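Local coordinates for lipoprotein (Mycoplasma mycoides subsp. capri, PDB 7ADK) that probably cleaves proteins as a serine peptidase of the chymotrypsin-like clan PA, at residues A278-L283 and K766-L771; A284-N289 and G760-T765; N667-F672 and E688-K693. One frame throughout, in Å; residues are numbered along the deposited sequence.

Contact 1 (A278-L283 and K766-L771); sequences AKTVGL and KDNKLL
The carboxamide of Asn768 is the flat group of this contact, and two methyls from the loop 278-283 lie on the same side of its plane. Thr280 CG2 stands over the face, 3.7 Å from Asn768 ND2. Val281 CG2 sits above the other end of the amide, 3.6 Å from Asn768 OD1. Beyond these methyls, the two ends of the amide have polar partners: Arg764 NH1 donates to OD1, and ND2 makes a weak bond to Lys591 O. With its two ends engaged, the group presents a flat surface for van der Waals packing. The rotation of Thr280 fits this role, since its CG2 lies anti to the backbone N and faces Asn768, whereas OG1 bonds to Asn275 O. Away from the interface, Lys769 NZ forms a salt bridge at 2.8 Å with Asp767 OD2, which offers its syn lone pair, and Lys594 also pairs with that carboxylate. Asn768 has left-handed backbone angles (phi 64°, psi 46°). Together with Lys769 it lies opposite Thr765, and the two form a G1 beta bulge in the tight hairpin between strands 761-765 and 769-778.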
ATOM      1  N   ALA B 278     -16.459  11.281   5.447  1.00 66.27           N
ATOM      2  CA  ALA B 278     -16.832   9.928   5.829  1.00 66.27           C
ATOM      3  C   ALA B 278     -17.331   9.946   7.262  1.00 66.27           C
ATOM      4  O   ALA B 278     -16.929  10.791   8.040  1.00 66.27           O
ATOM      5  CB  ALA B 278     -15.646   9.002   5.650  1.00 66.27           C
ATOM      6  N   LYS B 279     -18.202   8.997   7.594  1.00 67.44           N
ATOM      7  CA  LYS B 279     -19.238   9.139   8.632  1.00 67.44           C
ATOM      8  C   LYS B 279     -20.412  10.009   8.104  1.00 67.44           C
ATOM      9  O   LYS B 279     -21.493   9.977   8.686  1.00 67.44           O
ATOM     10  CB  LYS B 279     -18.635   9.518  10.001  1.00 67.44           C
ATOM     11  CG  LYS B 279     -19.510   9.234  11.236  1.00 67.44           C
ATOM     12  CD  LYS B 279     -19.658   7.747  11.572  1.00 67.44           C
ATOM     13  CE  LYS B 279     -20.407   7.571  12.889  1.00 67.44           C
ATOM     14  NZ  LYS B 279     -20.343   6.184  13.397  1.00 67.44           N
ATOM     15  N   THR B 280     -20.245  10.622   6.915  1.00 65.17           N
ATOM     16  CA  THR B 280     -21.304  11.111   6.030  1.00 65.17           C
ATOM     17  C   THR B 280     -21.194  10.594   4.586  1.00 65.17           C
ATOM     18  O   THR B 280     -22.140   9.983   4.129  1.00 65.17           O
ATOM     19  CB  THR B 280     -21.406  12.637   6.055  1.00 65.17           C
ATOM     20  OG1 THR B 280     -21.512  13.098   7.381  1.00 65.17           O
ATOM     21  CG2 THR B 280     -22.629  13.124   5.297  1.00 65.17           C
ATOM     22  N   VAL B 281     -20.110  10.827   3.835  1.00 62.50           N
ATOM     23  CA  VAL B 281     -20.134  10.669   2.350  1.00 62.50           C
ATOM     24  C   VAL B 281     -19.583   9.357   1.790  1.00 62.50           C
ATOM     25  O   VAL B 281     -20.267   8.684   1.029  1.00 62.50           O
ATOM     26  CB  VAL B 281     -19.516  11.904   1.660  1.00 62.50           C
ATOM     27  CG1 VAL B 281     -19.132  11.703   0.196  1.00 62.50           C
ATOM     28  CG2 VAL B 281     -20.508  13.061   1.765  1.00 62.50           C
ATOM     29  N   GLY B 282     -18.336   9.001   2.066  1.00 59.09           N
ATOM     30  CA  GLY B 282     -17.674   7.818   1.502  1.00 59.09           C
ATOM     31  C   GLY B 282     -17.892   6.533   2.268  1.00 59.09           C
ATOM     32  O   GLY B 282     -17.430   5.459   1.911  1.00 59.09           O
ATOM     33  N   LEU B 283     -18.599   6.680   3.363  1.00 62.40           N
ATOM     34  CA  LEU B 283     -19.037   5.683   4.312  1.00 62.40           C
ATOM     35  C   LEU B 283     -20.530   5.904   4.449  1.00 62.40           C
ATOM     36  O   LEU B 283     -20.995   7.035   4.375  1.00 62.40           O
ATOM     37  CB  LEU B 283     -18.247   5.902   5.611  1.00 62.40           C
ATOM     38  CG  LEU B 283     -18.762   5.238   6.894  1.00 62.40           C
ATOM     39  CD1 LEU B 283     -17.690   5.391   7.971  1.00 62.40           C
ATOM     40  CD2 LEU B 283     -20.048   5.880   7.416  1.00 62.40           C
ATOM     41  N   LYS B 766     -21.020  20.834   0.959  1.00 71.96           N
ATOM     42  CA  LYS B 766     -20.952  20.800   2.432  1.00 71.96           C
ATOM     43  C   LYS B 766     -22.067  20.079   3.181  1.00 71.96           C
ATOM     44  O   LYS B 766     -21.764  19.338   4.114  1.00 71.96           O
ATOM     45  CB  LYS B 766     -20.925  22.237   2.955  1.00 71.96           C
ATOM     46  CG  LYS B 766     -19.619  22.978   2.668  1.00 71.96           C
ATOM     47  CD  LYS B 766     -19.625  24.412   3.206  1.00 71.96           C
ATOM     48  CE  LYS B 766     -19.920  24.522   4.709  1.00 71.96           C
ATOM     49  NZ  LYS B 766     -19.895  25.918   5.191  1.00 71.96           N
ATOM     50  N   ASP B 767     -23.330  20.312   2.834  1.00 70.35           N
ATOM     51  CA  ASP B 767     -24.475  19.775   3.579  1.00 70.35           C
ATOM     52  C   ASP B 767     -25.050  18.491   2.960  1.00 70.35           C
ATOM     53  O   ASP B 767     -26.249  18.218   3.058  1.00 70.35           O
ATOM     54  CB  ASP B 767     -25.518  20.859   3.848  1.00 70.35           C
ATOM     55  CG  ASP B 767     -26.311  21.294   2.620  1.00 70.35           C
ATOM     56  OD1 ASP B 767     -25.705  21.701   1.608  1.00 70.35           O
ATOM     57  OD2 ASP B 767     -27.566  21.260   2.676  1.00 70.35           O
ATOM     58  N   ASN B 768     -24.188  17.699   2.320  1.00 68.14           N
ATOM     59  CA  ASN B 768     -24.521  16.470   1.609  1.00 68.14           C
ATOM     60  C   ASN B 768     -25.429  16.715   0.391  1.00 68.14           C
ATOM     61  O   ASN B 768     -26.428  16.026   0.174  1.00 68.14           O
ATOM     62  CB  ASN B 768     -24.985  15.382   2.600  1.00 68.14           C
ATOM     63  CG  ASN B 768     -24.744  13.976   2.123  1.00 68.14           C
ATOM     64  OD1 ASN B 768     -24.004  13.731   1.184  1.00 68.14           O
ATOM     65  ND2 ASN B 768     -25.333  12.990   2.745  1.00 68.14           N
ATOM     66  N   LYS B 769     -25.079  17.735  -0.405  1.00 67.03           N
ATOM     67  CA  LYS B 769     -25.724  18.060  -1.688  1.00 67.03           C
ATOM     68  C   LYS B 769     -24.898  17.527  -2.857  1.00 67.03           C
ATOM     69  O   LYS B 769     -23.794  17.991  -3.106  1.00 67.03           O
ATOM     70  CB  LYS B 769     -25.919  19.574  -1.828  1.00 67.03           C
ATOM     71  CG  LYS B 769     -27.206  20.082  -1.184  1.00 67.03           C
ATOM     72  CD  LYS B 769     -27.383  21.582  -1.441  1.00 67.03           C
ATOM     73  CE  LYS B 769     -28.693  22.142  -0.877  1.00 67.03           C
ATOM     74  NZ  LYS B 769     -28.551  22.655   0.497  1.00 67.03           N
ATOM     75  N   LEU B 770     -25.466  16.590  -3.607  1.00 63.23           N
ATOM     76  CA  LEU B 770     -24.931  15.989  -4.824  1.00 63.23           C
ATOM     77  C   LEU B 770     -24.825  17.021  -5.940  1.00 63.23           C
ATOM     78  O   LEU B 770     -25.807  17.650  -6.315  1.00 63.23           O
ATOM     79  CB  LEU B 770     -25.855  14.842  -5.253  1.00 63.23           C
ATOM     80  CG  LEU B 770     -25.791  13.585  -4.381  1.00 63.23           C
ATOM     81  CD1 LEU B 770     -26.937  12.666  -4.748  1.00 63.23           C
ATOM     82  CD2 LEU B 770     -24.516  12.802  -4.634  1.00 63.23           C
ATOM     83  N   LEU B 771     -23.627  17.183  -6.495  1.00 62.03           N
ATOM     84  CA  LEU B 771     -23.275  18.306  -7.369  1.00 62.03           C
ATOM     85  C   LEU B 771     -22.857  17.849  -8.764  1.00 62.03           C
ATOM     86  O   LEU B 771     -23.402  18.328  -9.761  1.00 62.03           O
ATOM     87  CB  LEU B 771     -22.190  19.135  -6.661  1.00 62.03           C
ATOM     88  CG  LEU B 771     -21.568  20.268  -7.491  1.00 62.03           C
ATOM     89  CD1 LEU B 771     -22.587  21.309  -7.911  1.00 62.03           C
ATOM     90  CD2 LEU B 771     -20.506  20.970  -6.654  1.00 62.03           C
TER

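Contact 2 (A284-N289 and G760-T765); sequences ARTLPN and GSSVRT
Strand 761-765 runs on from a Gly-Ala-Ser-Gly sequence of the kind that carries the nucleophile in clan PA serine peptidases, and on one of its faces Ser762 and Arg764 meet Thr286 and Arg285. The strand is entered through a G1 beta bulge, made by Gly760 and Ser761 opposite Tyr774. Two residues apart, Ser762 and Arg764 point the same way, and the arginine turns back to its neighbour. Its NE reaches Ser762 OG at 2.9 Å in a fairly straight bond (159°), and its NH2 reaches the same oxygen at 3.2 Å with more bend (143°). The hydroxyl lies almost in the guanidinium plane, gripped from the side by both nitrogens, which fixes the rotation of the group. Across the contact, Thr286 OG1 approaches the guanidinium obliquely, 2.9 Å from Arg764 NH2, at an angle too poor for a hydrogen bond; that hydroxyl is bonded to Val281 O instead. Ser762 OG lies 3.7 Å from Thr286 OG1, again without a hydrogen bond. Arg285 adds only aliphatic packing, with its CB 3.7 Å from Arg764 NH1. A bend at chi2 (-66°) then leads its chain away, and its NE bonds to Lys591 O, so the two positive groups do not meet. Arg764 NH1 donates to Asn768 OD1 in the neighbouring hairpin turn. Trp427 of strand 421-433 packs on both Ser762 and Arg764. Thr286 is the centre of an inverse gamma turn. The arrangement thus backs the strand that follows the putative nucleophile sequence, consistent with a clan PA-like fold.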
ATOM      1  N   ALA B 284     -21.283   4.842   4.627  1.00 63.61           N
ATOM      2  CA  ALA B 284     -22.740   4.874   4.571  1.00 63.61           C
ATOM      3  C   ALA B 284     -23.404   5.238   3.235  1.00 63.61           C
ATOM      4  O   ALA B 284     -24.420   4.637   2.938  1.00 63.61           O
ATOM      5  CB  ALA B 284     -23.330   5.625   5.750  1.00 63.61           C
ATOM      6  N   ARG B 285     -22.896   6.176   2.439  1.00 63.10           N
ATOM      7  CA  ARG B 285     -23.647   6.738   1.310  1.00 63.10           C
ATOM      8  C   ARG B 285     -23.053   6.378  -0.037  1.00 63.10           C
ATOM      9  O   ARG B 285     -23.742   5.786  -0.862  1.00 63.10           O
ATOM     10  CB  ARG B 285     -23.832   8.255   1.461  1.00 63.10           C
ATOM     11  CG  ARG B 285     -24.429   8.700   2.793  1.00 63.10           C
ATOM     12  CD  ARG B 285     -25.859   8.268   3.056  1.00 63.10           C
ATOM     13  NE  ARG B 285     -26.267   8.742   4.390  1.00 63.10           N
ATOM     14  CZ  ARG B 285     -26.275   8.034   5.504  1.00 63.10           C
ATOM     15  NH1 ARG B 285     -26.526   6.762   5.535  1.00 63.10           N
ATOM     16  NH2 ARG B 285     -26.008   8.591   6.641  1.00 63.10           N
ATOM     17  N   THR B 286     -21.788   6.683  -0.283  1.00 60.59           N
ATOM     18  CA  THR B 286     -21.077   6.243  -1.498  1.00 60.59           C
ATOM     19  C   THR B 286     -20.617   4.818  -1.326  1.00 60.59           C
ATOM     20  O   THR B 286     -19.446   4.482  -1.475  1.00 60.59           O
ATOM     21  CB  THR B 286     -19.933   7.147  -1.928  1.00 60.59           C
ATOM     22  OG1 THR B 286     -20.419   8.457  -1.868  1.00 60.59           O
ATOM     23  CG2 THR B 286     -19.531   6.844  -3.371  1.00 60.59           C
ATOM     24  N   LEU B 287     -21.556   4.005  -0.858  1.00 60.11           N
ATOM     25  CA  LEU B 287     -21.247   2.803  -0.142  1.00 60.11           C
ATOM     26  C   LEU B 287     -20.451   1.866  -1.044  1.00 60.11           C
ATOM     27  O   LEU B 287     -19.327   1.534  -0.650  1.00 60.11           O
ATOM     28  CB  LEU B 287     -22.494   2.269   0.631  1.00 60.11           C
ATOM     29  CG  LEU B 287     -23.704   1.619  -0.073  1.00 60.11           C
ATOM     30  CD1 LEU B 287     -23.523   0.117  -0.265  1.00 60.11           C
ATOM     31  CD2 LEU B 287     -24.950   1.765   0.779  1.00 60.11           C
ATOM     32  N   PRO B 288     -20.921   1.467  -2.240  1.00 55.93           N
ATOM     33  CA  PRO B 288     -20.392   0.294  -2.847  1.00 55.93           C
ATOM     34  C   PRO B 288     -19.347   0.579  -3.918  1.00 55.93           C
ATOM     35  O   PRO B 288     -19.591   1.240  -4.933  1.00 55.93           O
ATOM     36  CB  PRO B 288     -21.603  -0.430  -3.406  1.00 55.93           C
ATOM     37  CG  PRO B 288     -22.667   0.633  -3.620  1.00 55.93           C
ATOM     38  CD  PRO B 288     -22.035   1.904  -3.056  1.00 55.93           C
ATOM     39  N   ASN B 289     -18.172   0.031  -3.678  1.00 54.99           N
ATOM     40  CA  ASN B 289     -17.278  -0.383  -4.726  1.00 54.99           C
ATOM     41  C   ASN B 289     -18.013  -1.598  -5.309  1.00 54.99           C
ATOM     42  O   ASN B 289     -18.316  -2.532  -4.572  1.00 54.99           O
ATOM     43  CB  ASN B 289     -15.969  -0.786  -4.052  1.00 54.99           C
ATOM     44  CG  ASN B 289     -14.932  -1.377  -4.974  1.00 54.99           C
ATOM     45  OD1 ASN B 289     -15.038  -1.364  -6.183  1.00 54.99           O
ATOM     46  ND2 ASN B 289     -13.873  -1.898  -4.418  1.00 54.99           N
ATOM     47  N   GLY B 760     -17.898   6.949 -11.652  1.00 53.31           N
ATOM     48  CA  GLY B 760     -19.178   6.861 -10.949  1.00 53.31           C
ATOM     49  C   GLY B 760     -19.178   7.512  -9.564  1.00 53.31           C
ATOM     50  O   GLY B 760     -19.982   7.154  -8.713  1.00 53.31           O
ATOM     51  N   SER B 761     -18.268   8.438  -9.326  1.00 55.36           N
ATOM     52  CA  SER B 761     -17.946   8.964  -8.004  1.00 55.36           C
ATOM     53  C   SER B 761     -18.600  10.324  -7.795  1.00 55.36           C
ATOM     54  O   SER B 761     -18.314  11.256  -8.533  1.00 55.36           O
ATOM     55  CB  SER B 761     -16.434   9.062  -7.958  1.00 55.36           C
ATOM     56  OG  SER B 761     -15.881   7.800  -8.152  1.00 55.36           O
ATOM     57  N   SER B 762     -19.524  10.449  -6.851  1.00 56.77           N
ATOM     58  CA  SER B 762     -20.247  11.698  -6.621  1.00 56.77           C
ATOM     59  C   SER B 762     -19.346  12.785  -6.054  1.00 56.77           C
ATOM     60  O   SER B 762     -18.839  12.652  -4.944  1.00 56.77           O
ATOM     61  CB  SER B 762     -21.427  11.497  -5.668  1.00 56.77           C
ATOM     62  OG  SER B 762     -20.995  11.093  -4.393  1.00 56.77           O
ATOM     63  N   VAL B 763     -19.241  13.902  -6.759  1.00 57.45           N
ATOM     64  CA  VAL B 763     -18.847  15.175  -6.188  1.00 57.45           C
ATOM     65  C   VAL B 763     -20.023  15.717  -5.397  1.00 57.45           C
ATOM     66  O   VAL B 763     -21.136  15.787  -5.917  1.00 57.45           O
ATOM     67  CB  VAL B 763     -18.473  16.144  -7.320  1.00 57.45           C
ATOM     68  CG1 VAL B 763     -17.996  17.497  -6.829  1.00 57.45           C
ATOM     69  CG2 VAL B 763     -17.439  15.554  -8.274  1.00 57.45           C
ATOM     70  N   ARG B 764     -19.805  16.157  -4.166  1.00 59.01           N
ATOM     71  CA  ARG B 764     -20.826  16.780  -3.318  1.00 59.01           C
ATOM     72  C   ARG B 764     -20.351  18.097  -2.770  1.00 59.01           C
ATOM     73  O   ARG B 764     -19.191  18.434  -2.888  1.00 59.01           O
ATOM     74  CB  ARG B 764     -21.198  15.871  -2.148  1.00 59.01           C
ATOM     75  CG  ARG B 764     -21.409  14.445  -2.597  1.00 59.01           C
ATOM     76  CD  ARG B 764     -22.048  13.637  -1.498  1.00 59.01           C
ATOM     77  NE  ARG B 764     -22.097  12.240  -1.909  1.00 59.01           N
ATOM     78  CZ  ARG B 764     -22.787  11.278  -1.378  1.00 59.01           C
ATOM     79  NH1 ARG B 764     -23.497  11.438  -0.325  1.00 59.01           N
ATOM     80  NH2 ARG B 764     -22.757  10.123  -1.932  1.00 59.01           N
ATOM     81  N   THR B 765     -21.236  18.812  -2.114  1.00 64.93           N
ATOM     82  CA  THR B 765     -20.876  19.975  -1.305  1.00 64.93           C
ATOM     83  C   THR B 765     -21.439  19.891   0.108  1.00 64.93           C
ATOM     84  O   THR B 765     -22.184  18.970   0.431  1.00 64.93           O
ATOM     85  CB  THR B 765     -21.174  21.271  -2.045  1.00 64.93           C
ATOM     86  OG1 THR B 765     -20.424  22.307  -1.473  1.00 64.93           O
ATOM     87  CG2 THR B 765     -22.633  21.657  -2.041  1.00 64.93           C
TER

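Contact 3 (N667-F672 and E688-K693); sequences NSEYKF and EYETGK
Phe672 and Thr691 supply the nonpolar half of this contact, which packs the loop 667-672, after helix 651-655, against the short helix 688-691, about 23 Å from the chain centre. Thr691 CG2 lies over one face of the phenyl ring, 4.1 Å from its centroid and 28° off the normal, a CH-pi contact shifted toward the CE1-CZ side; its closest ring atom is Phe672 CZ, at 3.7 Å. The opposite face is covered from within the same loop, where Glu669 CB sits over the ring centre, 4.2 Å above the plane. The ring is thus held between a methyl of the helix and a methylene of its own loop, and this sandwich restricts its tilt. Thr691 has OG1 between its backbone N and carbonyl carbon (chi1 58°), which puts CG2 on the side of the phenyl. One backbone bond, Phe672 N to Glu669 O at 3.3 Å, closes the turn that brings Glu669 CB against the ring face.

A second kind of contact is polar, without any hydrogen bond across the segments. Glu690 O lies at the ring edge near its plane, 3.8 Å from Phe672 CZ, where the ring hydrogens carry slight positive charge.

The third kind is acidic. Glu669 OE2 packs on Glu690 CG at 3.5 Å and comes within 4.2 Å of Glu690 OE1. The two side chains cross at about a right angle, with carboxylate planes 75° apart. Glu669 OE1 is hydrogen-bonded to a polar side chain of another protein chain, so this packing borders the assembly interface. Two like charges this near may raise the proton affinity of one glutamate, unless solvent and the partner chain compensate, while the attractive part of the contact is probably mainly the packing round the Phe672 ring.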
ATOM      1  N   ASN B 667     -10.069  13.327  -2.029  1.00 62.33           N
ATOM      2  CA  ASN B 667      -9.821  14.636  -2.602  1.00 62.33           C
ATOM      3  C   ASN B 667      -9.120  15.443  -1.509  1.00 62.33           C
ATOM      4  O   ASN B 667      -9.789  16.036  -0.656  1.00 62.33           O
ATOM      5  CB  ASN B 667     -11.203  15.181  -2.942  1.00 62.33           C
ATOM      6  CG  ASN B 667     -11.187  16.561  -3.534  1.00 62.33           C
ATOM      7  OD1 ASN B 667     -10.327  16.911  -4.324  1.00 62.33           O
ATOM      8  ND2 ASN B 667     -12.181  17.371  -3.247  1.00 62.33           N
ATOM      9  N   SER B 668      -7.811  15.263  -1.357  1.00 60.29           N
ATOM     10  CA  SER B 668      -7.011  15.853  -0.275  1.00 60.29           C
ATOM     11  C   SER B 668      -5.512  15.802  -0.528  1.00 60.29           C
ATOM     12  O   SER B 668      -5.023  14.998  -1.317  1.00 60.29           O
ATOM     13  CB  SER B 668      -7.281  15.143   1.048  1.00 60.29           C
ATOM     14  OG  SER B 668      -8.444  15.668   1.611  1.00 60.29           O
ATOM     15  N   GLU B 669      -4.797  16.633   0.228  1.00 67.53           N
ATOM     16  CA  GLU B 669      -3.341  16.696   0.298  1.00 67.53           C
ATOM     17  C   GLU B 669      -2.711  15.310   0.511  1.00 67.53           C
ATOM     18  O   GLU B 669      -3.032  14.608   1.466  1.00 67.53           O
ATOM     19  CB  GLU B 669      -2.890  17.584   1.472  1.00 67.53           C
ATOM     20  CG  GLU B 669      -3.507  18.970   1.584  1.00 67.53           C
ATOM     21  CD  GLU B 669      -2.965  19.788   2.773  1.00 67.53           C
ATOM     22  OE1 GLU B 669      -1.960  19.431   3.409  1.00 67.53           O
ATOM     23  OE2 GLU B 669      -3.556  20.836   3.078  1.00 67.53           O
ATOM     24  N   TYR B 670      -1.713  14.948  -0.294  1.00 65.94           N
ATOM     25  CA  TYR B 670      -0.932  13.724  -0.110  1.00 65.94           C
ATOM     26  C   TYR B 670      -0.204  13.667   1.251  1.00 65.94           C
ATOM     27  O   TYR B 670       0.255  12.609   1.681  1.00 65.94           O
ATOM     28  CB  TYR B 670       0.046  13.590  -1.287  1.00 65.94           C
ATOM     29  CG  TYR B 670       1.154  14.621  -1.366  1.00 65.94           C
ATOM     30  CD1 TYR B 670       2.273  14.494  -0.526  1.00 65.94           C
ATOM     31  CD2 TYR B 670       1.091  15.673  -2.294  1.00 65.94           C
ATOM     32  CE1 TYR B 670       3.312  15.433  -0.590  1.00 65.94           C
ATOM     33  CE2 TYR B 670       2.137  16.610  -2.372  1.00 65.94           C
ATOM     34  CZ  TYR B 670       3.245  16.495  -1.513  1.00 65.94           C
ATOM     35  OH  TYR B 670       4.257  17.400  -1.558  1.00 65.94           O
ATOM     36  N   LYS B 671      -0.100  14.801   1.949  1.00 66.12           N
ATOM     37  CA  LYS B 671       0.557  14.976   3.248  1.00 66.12           C
ATOM     38  C   LYS B 671      -0.193  14.353   4.419  1.00 66.12           C
ATOM     39  O   LYS B 671       0.412  14.156   5.464  1.00 66.12           O
ATOM     40  CB  LYS B 671       0.781  16.478   3.485  1.00 66.12           C
ATOM     41  CG  LYS B 671       1.801  17.041   2.485  1.00 66.12           C
ATOM     42  CD  LYS B 671       1.975  18.554   2.601  1.00 66.12           C
ATOM     43  CE  LYS B 671       3.006  19.028   1.573  1.00 66.12           C
ATOM     44  NZ  LYS B 671       3.023  20.497   1.435  1.00 66.12           N
ATOM     45  N   PHE B 672      -1.466  14.001   4.274  1.00 63.69           N
ATOM     46  CA  PHE B 672      -2.285  13.445   5.356  1.00 63.69           C
ATOM     47  C   PHE B 672      -2.057  11.953   5.651  1.00 63.69           C
ATOM     48  O   PHE B 672      -2.546  11.476   6.669  1.00 63.69           O
ATOM     49  CB  PHE B 672      -3.766  13.680   5.022  1.00 63.69           C
ATOM     50  CG  PHE B 672      -4.302  15.104   5.024  1.00 63.69           C
ATOM     51  CD1 PHE B 672      -3.601  16.171   5.614  1.00 63.69           C
ATOM     52  CD2 PHE B 672      -5.568  15.344   4.459  1.00 63.69           C
ATOM     53  CE1 PHE B 672      -4.145  17.463   5.601  1.00 63.69           C
ATOM     54  CE2 PHE B 672      -6.107  16.640   4.435  1.00 63.69           C
ATOM     55  CZ  PHE B 672      -5.389  17.701   4.997  1.00 63.69           C
ATOM     56  N   GLU B 688      -7.038  23.036  12.333  1.00 79.54           N
ATOM     57  CA  GLU B 688      -8.426  22.615  12.100  1.00 79.54           C
ATOM     58  C   GLU B 688      -9.030  23.150  10.790  1.00 79.54           C
ATOM     59  O   GLU B 688      -9.896  22.490  10.226  1.00 79.54           O
ATOM     60  CB  GLU B 688      -9.267  22.963  13.337  1.00 79.54           C
ATOM     61  CG  GLU B 688     -10.701  22.418  13.361  1.00 79.54           C
ATOM     62  CD  GLU B 688     -11.802  23.335  12.822  1.00 79.54           C
ATOM     63  OE1 GLU B 688     -12.987  23.002  13.010  1.00 79.54           O
ATOM     64  OE2 GLU B 688     -11.518  24.405  12.248  1.00 79.54           O
ATOM     65  N   TYR B 689      -8.555  24.281  10.250  1.00 78.82           N
ATOM     66  CA  TYR B 689      -8.982  24.779   8.935  1.00 78.82           C
ATOM     67  C   TYR B 689      -8.495  23.909   7.766  1.00 78.82           C
ATOM     68  O   TYR B 689      -9.041  23.984   6.674  1.00 78.82           O
ATOM     69  CB  TYR B 689      -8.538  26.243   8.742  1.00 78.82           C
ATOM     70  CG  TYR B 689      -7.050  26.472   8.533  1.00 78.82           C
ATOM     71  CD1 TYR B 689      -6.440  26.171   7.299  1.00 78.82           C
ATOM     72  CD2 TYR B 689      -6.262  26.988   9.576  1.00 78.82           C
ATOM     73  CE1 TYR B 689      -5.054  26.319   7.127  1.00 78.82           C
ATOM     74  CE2 TYR B 689      -4.879  27.169   9.400  1.00 78.82           C
ATOM     75  CZ  TYR B 689      -4.269  26.813   8.185  1.00 78.82           C
ATOM     76  OH  TYR B 689      -2.927  26.919   8.050  1.00 78.82           O
ATOM     77  N   GLU B 690      -7.435  23.122   7.956  1.00 74.47           N
ATOM     78  CA  GLU B 690      -6.702  22.440   6.885  1.00 74.47           C
ATOM     79  C   GLU B 690      -7.315  21.071   6.558  1.00 74.47           C
ATOM     80  O   GLU B 690      -7.595  20.770   5.400  1.00 74.47           O
ATOM     81  CB  GLU B 690      -5.224  22.348   7.309  1.00 74.47           C
ATOM     82  CG  GLU B 690      -4.237  22.284   6.140  1.00 74.47           C
ATOM     83  CD  GLU B 690      -2.908  22.972   6.509  1.00 74.47           C
ATOM     84  OE1 GLU B 690      -2.454  23.874   5.766  1.00 74.47           O
ATOM     85  OE2 GLU B 690      -2.316  22.643   7.561  1.00 74.47           O
ATOM     86  N   THR B 691      -7.595  20.264   7.583  1.00 72.88           N
ATOM     87  CA  THR B 691      -8.304  18.975   7.463  1.00 72.88           C
ATOM     88  C   THR B 691      -9.826  19.116   7.446  1.00 72.88           C
ATOM     89  O   THR B 691     -10.519  18.195   7.024  1.00 72.88           O
ATOM     90  CB  THR B 691      -7.908  18.016   8.599  1.00 72.88           C
ATOM     91  OG1 THR B 691      -8.190  18.593   9.855  1.00 72.88           O
ATOM     92  CG2 THR B 691      -6.425  17.648   8.580  1.00 72.88           C
ATOM     93  N   GLY B 692     -10.367  20.250   7.895  1.00 72.97           N
ATOM     94  CA  GLY B 692     -11.799  20.494   8.087  1.00 72.97           C
ATOM     95  C   GLY B 692     -12.572  20.985   6.865  1.00 72.97           C
ATOM     96  O   GLY B 692     -13.670  21.502   7.031  1.00 72.97           O
ATOM     97  N   LYS B 693     -12.038  20.827   5.653  1.00 72.41           N
ATOM     98  CA  LYS B 693     -12.587  21.322   4.378  1.00 72.41           C
ATOM     99  C   LYS B 693     -12.546  20.249   3.278  1.00 72.41           C
ATOM    100  O   LYS B 693     -11.863  19.232   3.399  1.00 72.41           O
ATOM    101  CB  LYS B 693     -11.800  22.574   3.948  1.00 72.41           C
ATOM    102  CG  LYS B 693     -11.892  23.782   4.897  1.00 72.41           C
ATOM    103  CD  LYS B 693     -13.289  24.400   5.046  1.00 72.41           C
ATOM    104  CE  LYS B 693     -13.781  25.085   3.764  1.00 72.41           C
ATOM    105  NZ  LYS B 693     -15.253  25.121   3.718  1.00 72.41           N
TER

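Contacts 1 and 2 form a continuous unit, their centres 8 Å apart. The chain 278-289, a loop leading into strand 289-293, passes through both, with Val281 O and Thr286 N 2.8 Å apart in a probable hydrogen bond. On the other side, strands 761-765 and 769-778 are paired, with a probable hydrogen bond from Leu771 N to Val763 O, 2.9 Å. Contact 3 stands about 16 Å from contact 1 and 19 Å from contact 2, centre to centre, and touches neither. Asp630 links the regions, receiving Lys693 from contact 3, bonding Thr765 and packing on Lys766. Of the three, contact 2 includes the last glycine of the Gly-Ala-Ser-Gly sequence and so probably borders the catalytic centre.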